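Local coordinates for sensor protein (Rhodopseudomonas palustris, PDB 2OOL) that senses light through a bound biliverdin chromophore, held in the chromophore-binding part represented here, and probably signals as a histidine kinase, at residues D64-P69 with A79-A84; K183-A188 with G193-E198; A189-Q194 with Q220-Y225. One frame throughout, in Å; residues are numbered along the deposited sequence.

Contact 1 lies in the PAS part of the chain; contacts 2 and 3 share the GAF domain, their centres about 41 to 44 Å from that of contact 1. Contact 2 is the most extensive, a two-strand pairing held by backbone hydrogen bonds, with over half its residues buried. Contact 3 starts from the same hairpin, sharing Gly193 and Gln194, but its tip meets helix 219-227 near the surface through one stacked arginine-tryptophan pair. Contact 1 is small and partly buried, a leucine on a tyrosine ring with no hydrogen bond across. Chromophore atoms approach contact 2 through ring D and its vinyl group, and contact 3 mainly through the ring B propionate.

Contact 1: residues D64-P69 with A79-A84; sequences DLLRQP and AHYLTA
Leu66 sets its two methyl groups against the ring of Tyr81, and this pair carries most of the contact. CD1 sits over one face, 4.3 Å from the centroid of the Tyr81 ring and 18° off the normal, a CH-pi contact displaced toward the CD2 side; the other methyl, CD2, packs 4.1 Å from CD2 of Tyr81. With CG of Leu66 anti to its carbonyl carbon (chi1 -58°), the branched end reaches out from the last turn of helix 62-66 and meets the tyrosine side chain at about a right angle. CB of His80 lies by the opposite face of the ring, 4.3 Å above its plane. Leu66 is buried and also packs on Val109 of strand 105-111, while Leu73 and Val76 from the intervening loop touch Tyr81. The outer margin is looser. Gln68, with its extended side chain, brings OE1 to 3.7 Å from CE2 of Tyr81, approaching the ring obliquely with the amide plane 74° from it; the side chain is modelled in two conformers, so this approach is not firmly fixed. No hydrogen bond joins the two segments here. Arg67, with positive phi, is the first residue to leave the helical course. In segment 79-84, Tyr81 and Thr83 are tied by backbone hydrogen bonds to Val110 and Asp108, and Thr83 then takes the N-cap position of helix 84-94. The contact thus packs together two parts of the helical connection between strands 55-59 and 105-111, the helix-containing crossover characteristic of the PAS fold.

Contact 2: residues K183-A188 with G193-E198; sequences KVYQFA and GQVIAE. With LBV (3-[2-[(Z)-[3-(2-carboxyethyl)-5-[(Z)-(4-ethenyl-3-methyl-5-oxidanylidene-pyrrol-2-ylidene)methyl]-4-methyl-pyrrol-1-ium -2-ylidene]methyl]-5-[(Z)-[(3E)-3-ethylidene-4-methyl-5-oxidanylidene-pyrrolidin-2-ylidene]methyl]-4-methyl-1H-pyrrol-3- yl]propanoic acid), chain C.
Strands 183-187 and 193-198 pair antiparallel, their axes at 141°, with Gln186 and Gln194 forming a hydrogen-bonded pair (Gln186 N to Gln194 O 3.0 Å, and a return bond from Gln194 N to Gln186 O). Nearer Lys183 the register slips by one residue: Val184 faces both Ile196 and Ala197, a classic beta bulge. Val184 O accepts from Ile196 N at 2.9 Å, almost in line with the carbonyl bond, whereas Val184 N gives its hydrogen to Ala197 O at 3.0 Å from above the carbonyl plane. This hairpin belongs to the central antiparallel sheet of the GAF domain, and its two faces do different work. On the chromophore side, Tyr185 holds CG anti to its backbone N (chi1 -174°), which lays the ring obliquely over the neighbouring strand; CZ of Tyr185 comes within 3.4 Å of CA of Gly193, where a side chain would collide with the ring. Val195 touches both neighbours on this face, CG1 to Lys183 and CG2 to Tyr185, and CG2 also lies 3.8 Å from CBD, the end of the ring D vinyl group of the biliverdin. The bent chain of Lys183 brings CE to 3.7 Å from the ring D oxygen O_D. Its aliphatic part runs alongside Glu198, whose carboxylate is engaged by Arg200, Ser206 and the backbone N of Leu207. On the other face CG1 of Ile196 stands between its backbone N and carbonyl carbon (chi1 57°), putting CD1 3.7 Å from NE2 of Gln186. There Val184, Ile196 and Ala197 pack on Cys166 of helix 162-177.

Contact 3: residues A189-Q194 with Q220-Y225; sequences ADWSGQ and QSRALY. With LBV (3-[2-[(Z)-[3-(2-carboxyethyl)-5-[(Z)-(4-ethenyl-3-methyl-5-oxidanylidene-pyrrol-2-ylidene)methyl]-4-methyl-pyrrol-1-ium -2-ylidene]methyl]-5-[(Z)-[(3E)-3-ethylidene-4-methyl-5-oxidanylidene-pyrrolidin-2-ylidene]methyl]-4-methyl-1H-pyrrol-3- yl]propanoic acid), chain C.
Trp191 and Arg222 meet flat because both side chains turn toward each other: CG of Trp191 is anti to its carbonyl carbon (chi1 -59°), and the Arg222 chain bends at chi3 (-101°) to bring its guanidinium round onto the indole. The two planes lie only 8° apart with centres 4.2 Å from each other, an off-centre cation-pi stack shifted toward the root of the tryptophan. NH1 of Arg222 rests over the indole 3.7 Å from CG of Trp191, and CZ of Arg222 lies 3.7 Å from CB of Trp191, so the guanidinium centre sits above the CB carbon. Further along the same side chain, CD of Arg222 packs 3.6 Å from CE3 of Trp191. NE is spoken for by the carbonyl oxygen of Ile217, which helps fix the rotation of the flat group. Trp191 lies in the turn between strands 181-187 and 193-200 of the GAF sheet, and its positive phi belongs to an Asx turn in which OD1 of Asp190 accepts from N of Ser192 at 2.8 Å, the N-H coming in from over the carboxylate, out of its plane. A leucine in place of Arg222 would probably leave the Trp191 face without its cation and the Ile217 carbonyl without this donor, weakening the tie between hairpin tip and helix. The stack is at the surface; the same stretch of helix 219-227 turns other residues to the biliverdin. Tyr225 OH donates to propionate oxygen O2B at 2.7 Å, with O2B at the edge of the phenol ring and in its plane, while OG of Ser221 approaches CAB of that propionate chain to 3.2 Å. Arg231 makes a cation-pi contact with the Tyr225 ring.

Contact 1: residues D64-P69 with A79-A84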
loop_
_atom_site.group_PDB
_atom_site.type_symbol
_atom_site.label_atom_id
_atom_site.label_comp_id
_atom_site.label_asym_id
_atom_site.label_seq_id
_atom_site.Cartn_x
_atom_site.Cartn_y
_atom_site.Cartn_z
ATOM N N ASP A 64 9.892 16.745 29.921
ATOM C CA ASP A 64 9.899 17.823 28.971
ATOM C C ASP A 64 8.566 17.948 28.244
ATOM O O ASP A 64 8.267 19.000 27.694
ATOM C CB ASP A 64 10.999 17.641 27.941
ATOM C CG ASP A 64 12.325 17.267 28.560
ATOM O OD1 ASP A 64 12.774 17.967 29.509
ATOM O OD2 ASP A 64 12.907 16.265 28.087
ATOM N N LEU A 65 7.797 16.879 28.174
ATOM C CA LEU A 65 6.542 16.929 27.460
ATOM C C LEU A 65 5.551 17.692 28.298
ATOM O O LEU A 65 5.031 18.711 27.877
ATOM C CB LEU A 65 6.041 15.514 27.157
ATOM C CG LEU A 65 4.773 15.353 26.317
ATOM C CD1 LEU A 65 4.799 16.161 25.012
ATOM C CD2 LEU A 65 4.477 13.895 26.112
ATOM N N LEU A 66 5.335 17.204 29.518
ATOM C CA LEU A 66 4.272 17.670 30.407
ATOM C C LEU A 66 4.740 18.683 31.457
ATOM O O LEU A 66 3.909 19.265 32.115
ATOM C CB LEU A 66 3.656 16.447 31.117
ATOM C CG LEU A 66 3.104 15.428 30.116
ATOM C CD1 LEU A 66 2.732 14.142 30.784
ATOM C CD2 LEU A 66 1.915 16.018 29.341
ATOM N N ARG A 67 6.050 18.870 31.622
ATOM C CA ARG A 67 6.619 19.856 32.535
ATOM C C ARG A 67 6.404 19.496 34.009
ATOM O O ARG A 67 6.204 20.364 34.853
ATOM C CB ARG A 67 6.075 21.258 32.239
ATOM C CG ARG A 67 6.421 21.732 30.819
ATOM C CD ARG A 67 7.896 22.217 30.750
ATOM N NE ARG A 67 8.504 22.041 29.423
ATOM C CZ ARG A 67 9.787 21.723 29.203
ATOM N NH1 ARG A 67 10.635 21.507 30.222
ATOM N NH2 ARG A 67 10.229 21.588 27.953
ATOM N N GLN A 68 6.512 18.201 34.304
ATOM C CA GLN A 68 6.272 17.697 35.645
ATOM C C GLN A 68 7.274 16.589 35.965
ATOM O O GLN A 68 7.770 15.916 35.062
ATOM C CB GLN A 68 4.831 17.198 35.762
ATOM C CG GLN A 68 3.779 18.327 35.858
ATOM C CD GLN A 68 2.436 17.903 35.288
ATOM O OE1 GLN A 68 2.339 16.875 34.600
ATOM N NE2 GLN A 68 1.394 18.685 35.561
ATOM N N PRO A 69 7.622 16.432 37.266
ATOM C CA PRO A 69 8.532 15.339 37.617
ATOM C C PRO A 69 7.917 13.979 37.251
ATOM O O PRO A 69 6.731 13.757 37.505
ATOM C CB PRO A 69 8.687 15.472 39.141
ATOM C CG PRO A 69 8.251 16.860 39.486
ATOM C CD PRO A 69 7.234 17.233 38.447
ATOM N N ALA A 79 -5.715 9.693 30.937
ATOM C CA ALA A 79 -6.747 10.510 30.296
ATOM C C ALA A 79 -6.693 11.955 30.729
ATOM O O ALA A 79 -7.256 12.811 30.068
ATOM C CB ALA A 79 -8.127 9.938 30.571
ATOM N N HIS A 80 -6.053 12.231 31.860
ATOM C CA HIS A 80 -5.860 13.606 32.270
ATOM C C HIS A 80 -4.965 14.403 31.332
ATOM O O HIS A 80 -5.105 15.621 31.269
ATOM C CB HIS A 80 -5.352 13.708 33.702
ATOM C CG HIS A 80 -6.389 13.367 34.714
ATOM N ND1 HIS A 80 -6.073 12.974 35.991
ATOM C CD2 HIS A 80 -7.738 13.332 34.631
ATOM C CE1 HIS A 80 -7.181 12.736 36.667
ATOM N NE2 HIS A 80 -8.207 12.931 35.861
ATOM N N TYR A 81 -4.098 13.739 30.581
ATOM C CA TYR A 81 -3.196 14.435 29.667
ATOM C C TYR A 81 -3.522 14.192 28.189
ATOM O O TYR A 81 -2.709 14.505 27.333
ATOM C CB TYR A 81 -1.782 13.980 29.910
ATOM C CG TYR A 81 -1.408 13.961 31.343
ATOM C CD1 TYR A 81 -1.451 12.772 32.055
ATOM C CD2 TYR A 81 -1.011 15.125 31.995
ATOM C CE1 TYR A 81 -1.129 12.733 33.391
ATOM C CE2 TYR A 81 -0.678 15.104 33.345
ATOM C CZ TYR A 81 -0.743 13.891 34.028
ATOM O OH TYR A 81 -0.423 13.789 35.370
ATOM N N LEU A 82 -4.680 13.611 27.905
ATOM C CA LEU A 82 -5.136 13.397 26.555
ATOM C C LEU A 82 -6.373 14.246 26.342
ATOM O O LEU A 82 -7.018 14.652 27.294
ATOM C CB LEU A 82 -5.502 11.935 26.316
ATOM C CG LEU A 82 -4.471 10.852 26.620
ATOM C CD1 LEU A 82 -5.044 9.488 26.347
ATOM C CD2 LEU A 82 -3.196 11.093 25.755
ATOM N N THR A 83 -6.711 14.506 25.085
ATOM C CA THR A 83 -7.976 15.151 24.748
ATOM C C THR A 83 -9.052 14.096 24.950
ATOM O O THR A 83 -8.758 12.927 24.984
ATOM C CB THR A 83 -8.001 15.656 23.266
ATOM O OG1 THR A 83 -7.875 14.544 22.361
ATOM C CG2 THR A 83 -6.838 16.614 23.020
ATOM N N ALA A 84 -10.294 14.523 25.068
ATOM C CA ALA A 84 -11.428 13.626 25.233
ATOM C C ALA A 84 -11.502 12.617 24.113
ATOM O O ALA A 84 -11.540 11.426 24.380
ATOM C CB ALA A 84 -12.724 14.423 25.325
#

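Contact 2: residues K183-A188 with G193-E198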
loop_
_atom_site.group_PDB
_atom_site.type_symbol
_atom_site.label_atom_id
_atom_site.label_comp_id
_atom_site.label_asym_id
_atom_site.label_seq_id
_atom_site.Cartn_x
_atom_site.Cartn_y
_atom_site.Cartn_z
ATOM N N LYS A 183 20.344 -2.947 2.220
ATOM C CA LYS A 183 21.056 -4.217 1.964
ATOM C C LYS A 183 20.163 -5.389 2.310
ATOM O O LYS A 183 19.456 -5.337 3.266
ATOM C CB LYS A 183 22.321 -4.297 2.819
ATOM C CG LYS A 183 23.410 -3.221 2.430
ATOM C CD LYS A 183 24.319 -2.839 3.612
ATOM C CE LYS A 183 23.545 -2.193 4.752
ATOM N NZ LYS A 183 23.362 -0.741 4.676
ATOM N N VAL A 184 20.209 -6.461 1.528
ATOM C CA VAL A 184 19.577 -7.712 1.943
ATOM C C VAL A 184 20.720 -8.640 2.353
ATOM O O VAL A 184 21.639 -8.893 1.586
ATOM C CB VAL A 184 18.725 -8.324 0.849
ATOM C CG1 VAL A 184 18.063 -9.616 1.371
ATOM C CG2 VAL A 184 17.715 -7.306 0.410
ATOM N N TYR A 185 20.658 -9.085 3.586
ATOM C CA TYR A 185 21.725 -9.809 4.263
ATOM C C TYR A 185 21.173 -11.196 4.536
ATOM O O TYR A 185 20.143 -11.314 5.197
ATOM C CB TYR A 185 22.000 -9.126 5.614
ATOM C CG TYR A 185 23.178 -9.657 6.407
ATOM C CD1 TYR A 185 22.993 -10.372 7.596
ATOM C CD2 TYR A 185 24.464 -9.412 6.005
ATOM C CE1 TYR A 185 24.075 -10.845 8.339
ATOM C CE2 TYR A 185 25.569 -9.898 6.736
ATOM C CZ TYR A 185 25.361 -10.600 7.920
ATOM O OH TYR A 185 26.477 -11.088 8.631
ATOM N N GLN A 186 21.865 -12.234 4.069
ATOM C CA GLN A 186 21.382 -13.606 4.226
ATOM C C GLN A 186 22.306 -14.358 5.161
ATOM O O GLN A 186 23.527 -14.233 5.053
ATOM C CB GLN A 186 21.383 -14.345 2.865
ATOM C CG GLN A 186 20.751 -15.740 2.919
ATOM C CD GLN A 186 20.892 -16.509 1.611
ATOM O OE1 GLN A 186 20.281 -17.558 1.425
ATOM N NE2 GLN A 186 21.684 -15.995 0.715
ATOM N N PHE A 187 21.729 -15.144 6.060
ATOM C CA PHE A 187 22.531 -15.923 7.044
ATOM C C PHE A 187 22.951 -17.263 6.403
ATOM O O PHE A 187 22.133 -17.902 5.706
ATOM C CB PHE A 187 21.728 -16.163 8.321
ATOM C CG PHE A 187 21.599 -14.926 9.229
ATOM C CD1 PHE A 187 20.380 -14.298 9.381
ATOM C CD2 PHE A 187 22.717 -14.385 9.867
ATOM C CE1 PHE A 187 20.265 -13.154 10.159
ATOM C CE2 PHE A 187 22.615 -13.278 10.663
ATOM C CZ PHE A 187 21.391 -12.642 10.813
ATOM N N ALA A 188 24.233 -17.615 6.577
ATOM C CA ALA A 188 24.773 -18.983 6.388
ATOM C C ALA A 188 24.427 -19.879 7.594
ATOM O O ALA A 188 23.991 -19.396 8.662
ATOM C CB ALA A 188 26.309 -18.922 6.255
ATOM N N GLY A 193 27.025 -14.100 7.765
ATOM C CA GLY A 193 26.161 -13.702 6.659
ATOM C C GLY A 193 26.883 -12.922 5.599
ATOM O O GLY A 193 28.037 -12.508 5.789
ATOM N N GLN A 194 26.181 -12.735 4.479
ATOM C CA GLN A 194 26.676 -11.979 3.340
ATOM C C GLN A 194 25.576 -11.038 2.809
ATOM O O GLN A 194 24.415 -11.429 2.738
ATOM C CB GLN A 194 27.049 -12.959 2.226
ATOM C CG GLN A 194 27.801 -12.352 1.071
ATOM C CD GLN A 194 28.074 -13.337 -0.021
ATOM O OE1 GLN A 194 27.423 -14.371 -0.110
ATOM N NE2 GLN A 194 29.042 -13.034 -0.856
ATOM N N VAL A 195 25.970 -9.833 2.367
ATOM C CA VAL A 195 25.095 -8.924 1.621
ATOM C C VAL A 195 24.912 -9.492 0.217
ATOM O O VAL A 195 25.843 -9.523 -0.584
ATOM C CB VAL A 195 25.701 -7.509 1.561
ATOM C CG1 VAL A 195 24.840 -6.563 0.684
ATOM C CG2 VAL A 195 25.884 -6.914 3.045
ATOM N N ILE A 196 23.716 -9.955 -0.083
ATOM C CA ILE A 196 23.462 -10.554 -1.382
ATOM C C ILE A 196 22.772 -9.600 -2.364
ATOM O O ILE A 196 22.716 -9.872 -3.576
ATOM C CB ILE A 196 22.682 -11.865 -1.242
ATOM C CG1 ILE A 196 21.360 -11.644 -0.486
ATOM C CG2 ILE A 196 23.544 -12.878 -0.466
ATOM C CD1 ILE A 196 20.387 -12.797 -0.577
ATOM N N ALA A 197 22.263 -8.479 -1.877
ATOM C CA ALA A 197 21.685 -7.455 -2.759
ATOM C C ALA A 197 21.794 -6.129 -2.041
ATOM O O ALA A 197 21.968 -6.098 -0.824
ATOM C CB ALA A 197 20.216 -7.755 -3.108
ATOM N N GLU A 198 21.701 -5.054 -2.817
ATOM C CA GLU A 198 21.948 -3.704 -2.345
ATOM C C GLU A 198 21.350 -2.674 -3.287
ATOM O O GLU A 198 21.465 -2.792 -4.475
ATOM C CB GLU A 198 23.440 -3.436 -2.274
ATOM C CG GLU A 198 23.808 -2.189 -1.491
ATOM C CD GLU A 198 25.310 -2.028 -1.391
ATOM O OE1 GLU A 198 25.942 -1.908 -2.468
ATOM O OE2 GLU A 198 25.842 -2.053 -0.231
HETATM C C1A LBV C . 29.233 -6.527 17.353
HETATM C C1B LBV C . 25.032 -6.518 18.806
HETATM O O1B LBV C . 19.625 -3.972 21.291
HETATM C C1C LBV C . 22.677 -5.635 15.027
HETATM O O1C LBV C . 19.324 -2.773 12.269
HETATM C C1D LBV C . 24.850 -5.435 10.823
HETATM C C2A LBV C . 29.920 -7.211 18.509
HETATM C C2B LBV C . 23.889 -6.475 19.616
HETATM O O2B LBV C . 18.603 -4.664 19.469
HETATM C C2C LBV C . 21.712 -5.349 14.039
HETATM O O2C LBV C . 21.073 -1.763 13.174
HETATM C C2D LBV C . 25.686 -6.070 9.881
HETATM C C3A LBV C . 28.680 -7.416 19.398
HETATM C C3B LBV C . 22.800 -6.146 18.812
HETATM C C3C LBV C . 22.365 -5.413 12.818
HETATM C C3D LBV C . 25.508 -5.394 8.694
HETATM C C4A LBV C . 27.531 -6.900 18.738
HETATM C C4B LBV C . 23.287 -6.035 17.476
HETATM C C4C LBV C . 23.719 -5.699 13.060
HETATM C C4D LBV C . 24.584 -4.369 8.939
HETATM C CAA LBV C . 28.648 -8.035 20.668
HETATM C CAB LBV C . 21.356 -5.956 19.303
HETATM C CAC LBV C . 20.206 -5.014 14.148
HETATM C CAD LBV C . 26.170 -5.687 7.526
HETATM C CBA LBV C . 29.827 -8.703 21.453
HETATM C CBB LBV C . 20.978 -4.494 19.425
HETATM C CBC LBV C . 19.997 -3.496 14.447
HETATM C CBD LBV C . 25.958 -5.001 6.335
HETATM C CGB LBV C . 19.608 -4.373 20.121
HETATM C CGC LBV C . 20.139 -2.584 13.185
HETATM C CHB LBV C . 26.261 -6.924 19.345
HETATM C CHC LBV C . 22.398 -5.690 16.411
HETATM C CHD LBV C . 24.757 -5.867 12.139
HETATM C CMA LBV C . 30.916 -6.224 19.141
HETATM C CMB LBV C . 23.841 -6.710 21.142
HETATM C CMC LBV C . 21.625 -5.182 11.482
HETATM C CMD LBV C . 26.620 -7.286 10.069
HETATM N N_A LBV C . 27.905 -6.397 17.556
HETATM O O_A LBV C . 29.805 -6.135 16.341
HETATM N N_B LBV C . 24.607 -6.271 17.555
HETATM N N_C LBV C . 23.843 -5.814 14.384
HETATM N N_D LBV C . 24.238 -4.429 10.224
HETATM O O_D LBV C . 24.140 -3.523 8.144
#

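Contact 3: residues A189-Q194 with Q220-Y225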
loop_
_atom_site.group_PDB
_atom_site.type_symbol
_atom_site.label_atom_id
_atom_site.label_comp_id
_atom_site.label_asym_id
_atom_site.label_seq_id
_atom_site.Cartn_x
_atom_site.Cartn_y
_atom_site.Cartn_z
ATOM N N ALA A 189 24.689 -21.164 7.436
ATOM C CA ALA A 189 24.410 -22.191 8.444
ATOM C C ALA A 189 25.098 -21.905 9.773
ATOM O O ALA A 189 24.539 -22.196 10.800
ATOM C CB ALA A 189 24.829 -23.556 7.901
ATOM N N ASP A 190 26.268 -21.261 9.743
ATOM C CA ASP A 190 27.008 -20.902 10.964
ATOM C C ASP A 190 26.677 -19.507 11.531
ATOM O O ASP A 190 27.416 -18.973 12.368
ATOM C CB ASP A 190 28.518 -21.038 10.727
ATOM C CG ASP A 190 29.101 -19.953 9.798
ATOM O OD1 ASP A 190 28.398 -18.999 9.407
ATOM O OD2 ASP A 190 30.297 -20.059 9.459
ATOM N N TRP A 191 25.586 -18.905 11.048
ATOM C CA TRP A 191 25.148 -17.590 11.477
ATOM C C TRP A 191 26.066 -16.408 11.084
ATOM O O TRP A 191 25.772 -15.251 11.405
ATOM C CB TRP A 191 24.705 -17.583 12.994
ATOM C CG TRP A 191 23.581 -18.549 13.211
ATOM C CD1 TRP A 191 23.665 -19.776 13.770
ATOM C CD2 TRP A 191 22.252 -18.432 12.708
ATOM N NE1 TRP A 191 22.468 -20.430 13.667
ATOM C CE2 TRP A 191 21.569 -19.607 13.056
ATOM C CE3 TRP A 191 21.560 -17.432 12.022
ATOM C CZ2 TRP A 191 20.230 -19.814 12.746
ATOM C CZ3 TRP A 191 20.214 -17.631 11.719
ATOM C CH2 TRP A 191 19.573 -18.818 12.062
ATOM N N SER A 192 27.122 -16.643 10.320
ATOM C CA SER A 192 27.715 -15.535 9.586
ATOM C C SER A 192 26.728 -15.175 8.473
ATOM O O SER A 192 25.687 -15.819 8.285
ATOM C CB SER A 192 29.079 -15.881 9.000
ATOM O OG SER A 192 28.987 -17.017 8.165
ATOM N N GLY A 193 27.025 -14.100 7.765
ATOM C CA GLY A 193 26.161 -13.702 6.659
ATOM C C GLY A 193 26.883 -12.922 5.599
ATOM O O GLY A 193 28.037 -12.508 5.789
ATOM N N GLN A 194 26.181 -12.735 4.479
ATOM C CA GLN A 194 26.676 -11.979 3.340
ATOM C C GLN A 194 25.576 -11.038 2.809
ATOM O O GLN A 194 24.415 -11.429 2.738
ATOM C CB GLN A 194 27.049 -12.959 2.226
ATOM C CG GLN A 194 27.801 -12.352 1.071
ATOM C CD GLN A 194 28.074 -13.337 -0.021
ATOM O OE1 GLN A 194 27.423 -14.371 -0.110
ATOM N NE2 GLN A 194 29.042 -13.034 -0.856
ATOM N N GLN A 220 21.229 -13.743 21.190
ATOM C CA GLN A 220 20.022 -13.232 21.881
ATOM C C GLN A 220 19.308 -12.198 20.974
ATOM O O GLN A 220 18.083 -12.075 20.967
ATOM C CB GLN A 220 20.368 -12.705 23.281
ATOM C CG GLN A 220 20.857 -11.268 23.360
ATOM C CD GLN A 220 22.292 -11.073 22.906
ATOM O OE1 GLN A 220 22.712 -11.657 21.929
ATOM N NE2 GLN A 220 23.053 -10.267 23.640
ATOM N N SER A 221 20.090 -11.467 20.198
ATOM C CA SER A 221 19.554 -10.491 19.220
ATOM C C SER A 221 18.774 -11.207 18.154
ATOM O O SER A 221 17.681 -10.816 17.801
ATOM C CB SER A 221 20.702 -9.707 18.553
ATOM O OG SER A 221 21.549 -9.159 19.564
ATOM N N ARG A 222 19.356 -12.267 17.620
ATOM C CA ARG A 222 18.687 -13.066 16.587
ATOM C C ARG A 222 17.414 -13.718 17.060
ATOM O O ARG A 222 16.445 -13.742 16.311
ATOM C CB ARG A 222 19.596 -14.132 16.081
ATOM C CG ARG A 222 20.565 -13.635 15.141
ATOM C CD ARG A 222 21.258 -14.745 14.465
ATOM N NE ARG A 222 22.573 -14.954 15.056
ATOM C CZ ARG A 222 22.923 -15.968 15.801
ATOM N NH1 ARG A 222 22.049 -16.936 16.108
ATOM N NH2 ARG A 222 24.167 -16.003 16.246
ATOM N N ALA A 223 17.425 -14.287 18.271
ATOM C CA ALA A 223 16.174 -14.773 18.940
ATOM C C ALA A 223 15.096 -13.650 19.039
ATOM O O ALA A 223 13.929 -13.841 18.647
ATOM C CB ALA A 223 16.492 -15.400 20.388
ATOM N N LEU A 224 15.467 -12.478 19.535
ATOM C CA LEU A 224 14.514 -11.345 19.573
ATOM C C LEU A 224 14.025 -10.983 18.179
ATOM O O LEU A 224 12.829 -10.848 17.954
ATOM C CB LEU A 224 15.138 -10.113 20.225
ATOM C CG LEU A 224 14.214 -8.867 20.399
ATOM C CD1 LEU A 224 12.989 -9.158 21.230
ATOM C CD2 LEU A 224 14.961 -7.751 21.078
ATOM N N TYR A 225 14.943 -10.857 17.229
ATOM C CA TYR A 225 14.546 -10.463 15.884
ATOM C C TYR A 225 13.698 -11.487 15.163
ATOM O O TYR A 225 13.071 -11.151 14.192
ATOM C CB TYR A 225 15.733 -10.099 15.058
ATOM C CG TYR A 225 16.590 -9.028 15.646
ATOM C CD1 TYR A 225 16.111 -8.137 16.623
ATOM C CD2 TYR A 225 17.894 -8.886 15.231
ATOM C CE1 TYR A 225 16.924 -7.170 17.154
ATOM C CE2 TYR A 225 18.695 -7.903 15.739
ATOM C CZ TYR A 225 18.206 -7.049 16.701
ATOM O OH TYR A 225 19.035 -6.073 17.197
HETATM C C1A LBV C . 29.233 -6.527 17.353
HETATM C C1B LBV C . 25.032 -6.518 18.806
HETATM O O1B LBV C . 19.625 -3.972 21.291
HETATM C C1C LBV C . 22.677 -5.635 15.027
HETATM O O1C LBV C . 19.324 -2.773 12.269
HETATM C C1D LBV C . 24.850 -5.435 10.823
HETATM C C2A LBV C . 29.920 -7.211 18.509
HETATM C C2B LBV C . 23.889 -6.475 19.616
HETATM O O2B LBV C . 18.603 -4.664 19.469
HETATM C C2C LBV C . 21.712 -5.349 14.039
HETATM O O2C LBV C . 21.073 -1.763 13.174
HETATM C C2D LBV C . 25.686 -6.070 9.881
HETATM C C3A LBV C . 28.680 -7.416 19.398
HETATM C C3B LBV C . 22.800 -6.146 18.812
HETATM C C3C LBV C . 22.365 -5.413 12.818
HETATM C C3D LBV C . 25.508 -5.394 8.694
HETATM C C4A LBV C . 27.531 -6.900 18.738
HETATM C C4B LBV C . 23.287 -6.035 17.476
HETATM C C4C LBV C . 23.719 -5.699 13.060
HETATM C C4D LBV C . 24.584 -4.369 8.939
HETATM C CAA LBV C . 28.648 -8.035 20.668
HETATM C CAB LBV C . 21.356 -5.956 19.303
HETATM C CAC LBV C . 20.206 -5.014 14.148
HETATM C CAD LBV C . 26.170 -5.687 7.526
HETATM C CBA LBV C . 29.827 -8.703 21.453
HETATM C CBB LBV C . 20.978 -4.494 19.425
HETATM C CBC LBV C . 19.997 -3.496 14.447
HETATM C CBD LBV C . 25.958 -5.001 6.335
HETATM C CGB LBV C . 19.608 -4.373 20.121
HETATM C CGC LBV C . 20.139 -2.584 13.185
HETATM C CHB LBV C . 26.261 -6.924 19.345
HETATM C CHC LBV C . 22.398 -5.690 16.411
HETATM C CHD LBV C . 24.757 -5.867 12.139
HETATM C CMA LBV C . 30.916 -6.224 19.141
HETATM C CMB LBV C . 23.841 -6.710 21.142
HETATM C CMC LBV C . 21.625 -5.182 11.482
HETATM C CMD LBV C . 26.620 -7.286 10.069
HETATM N N_A LBV C . 27.905 -6.397 17.556
HETATM O O_A LBV C . 29.805 -6.135 16.341
HETATM N N_B LBV C . 24.607 -6.271 17.555
HETATM N N_C LBV C . 23.843 -5.814 14.384
HETATM N N_D LBV C . 24.238 -4.429 10.224
HETATM O O_D LBV C . 24.140 -3.523 8.144
#